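Local structure of CIR protein (Plasmodium chabaudi chabaudi, 6ZYV) at residues A[146-149]-A[150-153]; A[191-194]-A[195-199]. The protein is of unknown function but belongs to the Plasmodium-interspersed repeat (PIR) family of variant antigens, associated with infected red blood cells. The protein carries 5 engineered substitutions. All blocks are in the same frame, centred on the assembly; numbering follows the deposited sequence.

Overall arrangement
Both contacts are local ones at the C-terminal ends of helices in the all-helical PIR ectodomain. Contact 1 finishes helix 134-149 and runs into the short link to helix 154-174; contact 2 is the last two turns of helix 181-198. Their centres lie about 16 Å apart, and they meet where the link of contact 1 reaches the end of contact 2: Ile153 CG2 packs 3.7 Å from Asn199 CB, and Ile153 O is 4.1 Å from Phe195 CE1. Helix 206-211 touches both, with Ser207, Gln210 and Ile211 against contact 1 and Tyr208 against contact 2. At each end an asparagine bonds back to a carbonyl four residues earlier.

Contact 1: residues A[146-149]-A[150-153]; sequences LMNM and NKAI. Engineered in segment 150-153: Ala152 (natural residue Ser).
The carboxamide of Asn150 turns its ND2 back to Leu146 O, at 3.0 Å, with the oxygen lying 27° out of the amide plane. The backbone N of Asn150 binds the same Leu146 O at 3.2 Å, and the two donors come from opposite faces of that carbonyl's plane. One residue therefore grips one carbonyl twice, both bonds bent at the hydrogen. With CG anti to its own carbonyl carbon (chi1 -70°), the Asn150 side chain folds back beside its backbone N, which brings ND2 back to the carbonyl of Leu146. Asn150 is also where the chain leaves helical geometry. Around Asn148 O, Lys151 wraps its chain: CG touches the oxygen at 3.3 Å, and the bend at chi4 returns NZ for a weak bond at 3.4 Å, beside a weak one from Lys151 N. A water bridges Met149 O, weakly, and the N of Ala152, an engineered residue. The ND2 of Asn150 is shared with Ser207 O, tying the end of helix 134-149 to helix 206-211, on which Leu146 and Met147 also pack. Met147 reaches helix 81-101 as well, and residues 150-153 lead directly into helix 154-174.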
loop_
_atom_site.group_PDB
_atom_site.type_symbol
_atom_site.label_atom_id
_atom_site.label_comp_id
_atom_site.label_asym_id
_atom_site.label_seq_id
_atom_site.Cartn_x
_atom_site.Cartn_y
_atom_site.Cartn_z
ATOM N N LEU A 146 -2.387 -13.101 5.231
ATOM C CA LEU A 146 -3.395 -12.710 4.274
ATOM C C LEU A 146 -2.792 -12.578 2.881
ATOM O O LEU A 146 -3.437 -12.988 1.932
ATOM C CB LEU A 146 -4.052 -11.397 4.676
ATOM C CG LEU A 146 -5.154 -11.526 5.699
ATOM C CD1 LEU A 146 -5.564 -10.157 6.203
ATOM C CD2 LEU A 146 -6.349 -12.372 5.147
ATOM N N MET A 147 -1.577 -12.039 2.753
ATOM C CA MET A 147 -0.926 -11.935 1.443
ATOM C C MET A 147 -0.646 -13.305 0.862
ATOM O O MET A 147 -0.832 -13.497 -0.337
ATOM C CB MET A 147 0.348 -11.062 1.487
ATOM C CG MET A 147 0.099 -9.641 2.002
ATOM S SD MET A 147 -0.870 -8.573 0.922
ATOM C CE MET A 147 -2.497 -8.721 1.633
ATOM N N ASN A 148 -0.253 -14.274 1.718
ATOM C CA ASN A 148 0.003 -15.650 1.318
ATOM C C ASN A 148 -1.270 -16.389 0.971
ATOM O O ASN A 148 -1.273 -17.152 0.022
ATOM C CB ASN A 148 0.784 -16.400 2.403
ATOM C CG ASN A 148 2.262 -16.167 2.280
ATOM O OD1 ASN A 148 2.954 -16.914 1.571
ATOM N ND2 ASN A 148 2.762 -15.110 2.922
ATOM N N MET A 149 -2.354 -16.153 1.713
ATOM C CA MET A 149 -3.650 -16.788 1.438
ATOM C C MET A 149 -4.234 -16.341 0.089
ATOM O O MET A 149 -4.974 -17.088 -0.545
ATOM C CB MET A 149 -4.661 -16.463 2.549
ATOM C CG MET A 149 -4.408 -17.161 3.894
ATOM S SD MET A 149 -4.020 -18.921 3.833
ATOM C CE MET A 149 -3.731 -19.274 5.628
ATOM N N ASN A 150 -3.904 -15.126 -0.347
ATOM C CA ASN A 150 -4.386 -14.541 -1.589
ATOM C C ASN A 150 -3.244 -14.399 -2.616
ATOM O O ASN A 150 -3.414 -13.631 -3.551
ATOM C CB ASN A 150 -4.917 -13.113 -1.283
ATOM C CG ASN A 150 -6.201 -13.057 -0.475
ATOM O OD1 ASN A 150 -7.268 -13.454 -0.941
ATOM N ND2 ASN A 150 -6.131 -12.539 0.736
ATOM N N LYS A 151 -2.074 -15.080 -2.433
ATOM C CA LYS A 151 -0.876 -14.879 -3.261
ATOM C C LYS A 151 -1.144 -14.914 -4.765
ATOM O O LYS A 151 -0.592 -14.075 -5.478
ATOM C CB LYS A 151 0.278 -15.812 -2.878
ATOM C CG LYS A 151 0.015 -17.301 -3.006
ATOM C CD LYS A 151 1.295 -18.075 -2.712
ATOM C CE LYS A 151 1.047 -19.527 -2.418
ATOM N NZ LYS A 151 0.677 -19.734 -0.992
ATOM N N ALA A 152 -2.029 -15.812 -5.237
ATOM C CA ALA A 152 -2.372 -15.877 -6.654
ATOM C C ALA A 152 -3.043 -14.602 -7.212
ATOM O O ALA A 152 -2.804 -14.280 -8.368
ATOM C CB ALA A 152 -3.240 -17.092 -6.937
ATOM N N ILE A 153 -3.827 -13.857 -6.401
ATOM C CA ILE A 153 -4.480 -12.651 -6.884
ATOM C C ILE A 153 -3.813 -11.354 -6.432
ATOM O O ILE A 153 -4.139 -10.313 -6.992
ATOM C CB ILE A 153 -6.009 -12.599 -6.586
ATOM C CG1 ILE A 153 -6.366 -13.000 -5.156
ATOM C CG2 ILE A 153 -6.810 -13.473 -7.532
ATOM C CD1 ILE A 153 -6.706 -11.908 -4.303
HETATM O O HOH W 1 -3.835 -17.760 -3.648
#

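Contact 2: residues A[191-194]-A[195-199]; sequences EYQK and FLNDN
With CG trans to its backbone N (chi1 177°), Tyr192 turns its ring toward the next turn, where Leu196, its CG beside its own backbone N (chi1 -63°), lies over one face. Leu196 CG is 4.2 Å from the Tyr192 ring centroid, a CH-pi contact offset toward the rim, while Leu196 CD1 approaches Tyr192 CE2 to 3.6 Å. Phe195 meets the same phenol obliquely, its CD2 3.8 Å from Tyr192 CE1. The other flank is polar. Lys194 runs extended until chi4, where it bends to bring NZ 3.0 Å from Asp198 OD2, an exposed salt bridge on the syn lone pair. Gln193 NE2 reaches Asn197 OD1, also at 3.0 Å, from above the carbonyl plane rather than along a lone pair, the amide planes 33° apart. Gln193 NE2 also bonds Thr240 O and Asn197 OD1 bonds Thr242 N, joining the last modelled residues, 240-242, to the helix; Tyr192 OH bonds Tyr208 OH. Asn199, the first residue past the helix, bonds Phe195 O in its last turn with both backbone N and ND2, the latter at 2.9 Å in the carbonyl plane. Tyr192-Phe195 is an i to i+3 pair, and Tyr192-Leu196, Gln193-Asn197 and Lys194-Asp198 are i to i+4 pairs, along an amphipathic helix whose aromatic side packs on helices 154-174 and 206-211.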
loop_
_atom_site.group_PDB
_atom_site.type_symbol
_atom_site.label_atom_id
_atom_site.label_comp_id
_atom_site.label_asym_id
_atom_site.label_seq_id
_atom_site.Cartn_x
_atom_site.Cartn_y
_atom_site.Cartn_z
ATOM N N GLU A 191 -13.216 -2.430 -14.626
ATOM C CA GLU A 191 -11.900 -3.047 -14.489
ATOM C C GLU A 191 -11.884 -4.007 -13.281
ATOM O O GLU A 191 -11.330 -5.099 -13.361
ATOM C CB GLU A 191 -10.832 -1.959 -14.319
ATOM C CG GLU A 191 -9.416 -2.503 -14.313
ATOM C CD GLU A 191 -8.327 -1.516 -13.916
ATOM O OE1 GLU A 191 -8.664 -0.347 -13.612
ATOM O OE2 GLU A 191 -7.135 -1.911 -13.899
ATOM N N TYR A 192 -12.526 -3.605 -12.187
ATOM C CA TYR A 192 -12.625 -4.429 -10.999
ATOM C C TYR A 192 -13.559 -5.655 -11.246
ATOM O O TYR A 192 -13.221 -6.774 -10.842
ATOM C CB TYR A 192 -13.108 -3.581 -9.829
ATOM C CG TYR A 192 -13.304 -4.401 -8.581
ATOM C CD1 TYR A 192 -12.235 -5.050 -7.975
ATOM C CD2 TYR A 192 -14.568 -4.572 -8.032
ATOM C CE1 TYR A 192 -12.415 -5.828 -6.844
ATOM C CE2 TYR A 192 -14.756 -5.326 -6.885
ATOM C CZ TYR A 192 -13.675 -5.953 -6.291
ATOM O OH TYR A 192 -13.879 -6.767 -5.203
ATOM N N GLN A 193 -14.685 -5.460 -11.959
ATOM C CA GLN A 193 -15.594 -6.556 -12.300
ATOM C C GLN A 193 -14.855 -7.591 -13.163
ATOM O O GLN A 193 -14.990 -8.782 -12.927
ATOM C CB GLN A 193 -16.830 -6.031 -13.059
ATOM C CG GLN A 193 -17.844 -7.124 -13.437
ATOM C CD GLN A 193 -18.481 -7.744 -12.217
ATOM O OE1 GLN A 193 -19.383 -7.171 -11.603
ATOM N NE2 GLN A 193 -18.024 -8.933 -11.828
ATOM N N LYS A 194 -14.015 -7.127 -14.101
ATOM C CA LYS A 194 -13.202 -7.983 -14.947
ATOM C C LYS A 194 -12.164 -8.732 -14.100
ATOM O O LYS A 194 -11.908 -9.901 -14.361
ATOM C CB LYS A 194 -12.536 -7.185 -16.070
ATOM C CG LYS A 194 -11.792 -8.061 -17.065
ATOM C CD LYS A 194 -11.457 -7.326 -18.371
ATOM C CE LYS A 194 -10.662 -8.185 -19.332
ATOM N NZ LYS A 194 -9.250 -8.316 -18.896
ATOM N N PHE A 195 -11.595 -8.086 -13.080
ATOM C CA PHE A 195 -10.643 -8.728 -12.176
ATOM C C PHE A 195 -11.327 -9.916 -11.425
ATOM O O PHE A 195 -10.731 -10.979 -11.288
ATOM C CB PHE A 195 -10.050 -7.689 -11.202
ATOM C CG PHE A 195 -9.444 -8.258 -9.940
ATOM C CD1 PHE A 195 -8.178 -8.825 -9.953
ATOM C CD2 PHE A 195 -10.161 -8.266 -8.756
ATOM C CE1 PHE A 195 -7.652 -9.392 -8.810
ATOM C CE2 PHE A 195 -9.639 -8.840 -7.610
ATOM C CZ PHE A 195 -8.390 -9.394 -7.638
ATOM N N LEU A 196 -12.562 -9.721 -10.946
ATOM C CA LEU A 196 -13.303 -10.756 -10.230
ATOM C C LEU A 196 -13.613 -11.932 -11.149
ATOM O O LEU A 196 -13.449 -13.090 -10.748
ATOM C CB LEU A 196 -14.605 -10.191 -9.631
ATOM C CG LEU A 196 -14.452 -9.085 -8.575
ATOM C CD1 LEU A 196 -15.828 -8.542 -8.116
ATOM C CD2 LEU A 196 -13.640 -9.578 -7.388
ATOM N N ASN A 197 -14.053 -11.627 -12.389
ATOM C CA ASN A 197 -14.412 -12.609 -13.413
ATOM C C ASN A 197 -13.200 -13.365 -13.931
ATOM O O ASN A 197 -13.222 -14.576 -13.923
ATOM C CB ASN A 197 -15.178 -11.952 -14.573
ATOM C CG ASN A 197 -16.491 -11.330 -14.176
ATOM O OD1 ASN A 197 -16.908 -11.411 -13.024
ATOM N ND2 ASN A 197 -17.184 -10.682 -15.105
ATOM N N ASP A 198 -12.145 -12.683 -14.356
ATOM C CA ASP A 198 -10.957 -13.323 -14.899
ATOM C C ASP A 198 -10.252 -14.214 -13.893
ATOM O O ASP A 198 -9.693 -15.239 -14.271
ATOM C CB ASP A 198 -9.947 -12.277 -15.400
ATOM C CG ASP A 198 -10.339 -11.510 -16.646
ATOM O OD1 ASP A 198 -11.405 -11.832 -17.242
ATOM O OD2 ASP A 198 -9.589 -10.583 -17.022
ATOM N N ASN A 199 -10.250 -13.820 -12.627
ATOM C CA ASN A 199 -9.562 -14.590 -11.603
ATOM C C ASN A 199 -10.459 -15.508 -10.793
ATOM O O ASN A 199 -9.989 -16.064 -9.817
ATOM C CB ASN A 199 -8.783 -13.660 -10.706
ATOM C CG ASN A 199 -7.717 -12.919 -11.486
ATOM O OD1 ASN A 199 -6.652 -13.454 -11.774
ATOM N ND2 ASN A 199 -7.992 -11.689 -11.880
#